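Local coordinates for tryptophan halogenase superfamily (Brevundimonas sp. BAL3, PDB 6FRL), which probably halogenates an electron-rich aromatic substrate with the help of reduced flavin, preferring bromination over chlorination, at residues Q81-L86 against D262-F267. Numbering follows the deposited sequence.
Sequences QATCKL and DAPAPF
Leu86 and Pro266 carry this contact, joined by one backbone hydrogen bond: Leu86 N donates its N-H to Pro266 O at 2.9 Å, nearly straight at 170° on the hydrogen. The donor stands above the carbonyl plane, away from a lone pair. Pro266 pays back with a carbon donor, its CA lying 3.3 Å from Cys84 O in a CA-H...O contact bent to 137° at the hydrogen. Together the two links flank Lys85 and tie the end of strand 83-85 to one proline.

Leu86 CB lies close against the accepting oxygen, 3.5 Å from Pro266 O. The apolar pairing is made farther out: with CG beside the backbone N (chi1 -74°), the branch methyl CD1 of Leu86 lies alongside the proline ring, 4.3 Å from Pro266 CB. Farther back along both segments, the methyl CG2 of Thr83 comes within 4.4 Å of Pro264 CG.

Pro266 centres an inverse gamma turn, closed by a weak bond from Phe267 N to Ala265 O. The turn brings Ala265 CB over one face of the Phe267 ring, 3.5 Å above its plane and offset toward the rim.

In the second shell, His497 of helix 497-502 bridges the two segments, ND1 bonded to Pro264 O and NE2 to Cys84 N, while Leu141 and Ala142 of helix 137-143 pack on Leu86. Lys85 CB points away from the loop, and its NZ bonds Ser352 OG and Thr58 O.

Strand 83-85 borders a three-stranded antiparallel sheet. The contact lies where the two segments lead into neighbouring strands, 87-91 and 268-273, paired in parallel in the seven-stranded sheet. Its grip is mainly backbone: a proline lacking an N-H joins through its carbonyl and CA, with buried hydrocarbon packed beside the bond.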
# COMPACT_ATOMS: atom_id res chain seq x y z
N GLN B 81 -15.52 30.10 -9.47
CA GLN B 81 -15.97 30.85 -8.29
C GLN B 81 -15.45 30.20 -6.99
O GLN B 81 -16.04 30.32 -5.92
CB GLN B 81 -17.52 31.00 -8.25
CG GLN B 81 -18.12 31.94 -9.30
CD GLN B 81 -17.65 33.40 -9.17
OE1 GLN B 81 -17.03 33.93 -10.08
NE2 GLN B 81 -17.90 34.03 -8.02
N ALA B 82 -14.30 29.55 -7.09
CA ALA B 82 -13.79 28.68 -6.04
C ALA B 82 -13.15 29.43 -4.91
O ALA B 82 -12.69 30.56 -5.08
CB ALA B 82 -12.76 27.72 -6.61
N THR B 83 -13.09 28.75 -3.76
CA THR B 83 -12.29 29.18 -2.61
C THR B 83 -11.45 27.98 -2.11
O THR B 83 -11.68 26.83 -2.51
CB THR B 83 -13.18 29.64 -1.45
OG1 THR B 83 -13.92 28.52 -0.93
CG2 THR B 83 -14.16 30.71 -1.90
N CYS B 84 -10.51 28.28 -1.23
CA CYS B 84 -9.65 27.26 -0.63
C CYS B 84 -10.37 26.40 0.41
O CYS B 84 -11.25 26.89 1.13
CB CYS B 84 -8.45 27.92 0.06
SG CYS B 84 -7.52 29.02 -1.02
N LYS B 85 -10.02 25.11 0.45
CA LYS B 85 -10.53 24.18 1.45
C LYS B 85 -9.36 23.49 2.17
O LYS B 85 -8.65 22.65 1.57
CB LYS B 85 -11.43 23.10 0.85
CG LYS B 85 -11.92 22.12 1.92
CD LYS B 85 -12.85 21.06 1.41
CE LYS B 85 -13.10 19.95 2.41
NZ LYS B 85 -13.60 18.69 1.76
N LEU B 86 -9.18 23.85 3.44
CA LEU B 86 -8.15 23.21 4.27
C LEU B 86 -8.58 21.92 5.02
O LEU B 86 -7.71 21.24 5.57
CB LEU B 86 -7.59 24.21 5.25
CG LEU B 86 -6.68 25.23 4.58
CD1 LEU B 86 -6.36 26.32 5.58
CD2 LEU B 86 -5.41 24.60 4.03
N ASP B 262 -19.30 39.34 4.46
CA ASP B 262 -19.23 37.92 4.88
C ASP B 262 -18.06 37.24 4.20
O ASP B 262 -18.17 36.85 3.04
CB ASP B 262 -20.53 37.17 4.56
CG ASP B 262 -21.56 37.26 5.68
OD1 ASP B 262 -21.23 37.68 6.81
OD2 ASP B 262 -22.72 36.88 5.42
N ALA B 263 -16.95 37.10 4.92
CA ALA B 263 -15.72 36.53 4.37
C ALA B 263 -15.87 35.00 4.37
O ALA B 263 -16.05 34.40 5.44
CB ALA B 263 -14.50 36.96 5.19
N PRO B 264 -15.83 34.36 3.17
CA PRO B 264 -15.93 32.90 3.16
C PRO B 264 -14.74 32.26 3.89
O PRO B 264 -13.60 32.73 3.77
CB PRO B 264 -15.91 32.56 1.68
CG PRO B 264 -15.33 33.75 1.00
CD PRO B 264 -15.82 34.90 1.80
N ALA B 265 -15.04 31.23 4.68
CA ALA B 265 -14.03 30.52 5.48
C ALA B 265 -13.33 29.46 4.60
O ALA B 265 -13.96 28.90 3.68
CB ALA B 265 -14.70 29.84 6.69
N PRO B 266 -12.06 29.15 4.89
CA PRO B 266 -11.33 28.08 4.18
C PRO B 266 -11.60 26.66 4.72
O PRO B 266 -10.68 25.86 4.87
CB PRO B 266 -9.86 28.48 4.39
CG PRO B 266 -9.85 29.16 5.71
CD PRO B 266 -11.24 29.75 5.95
N PHE B 267 -12.87 26.35 4.96
CA PHE B 267 -13.29 25.02 5.34
C PHE B 267 -14.77 24.82 5.07
O PHE B 267 -15.54 25.79 4.96
CB PHE B 267 -13.00 24.74 6.80
CG PHE B 267 -13.53 25.79 7.74
CD1 PHE B 267 -14.87 25.78 8.10
CD2 PHE B 267 -12.67 26.77 8.27
CE1 PHE B 267 -15.35 26.75 8.99
CE2 PHE B 267 -13.15 27.73 9.15
CZ PHE B 267 -14.49 27.73 9.50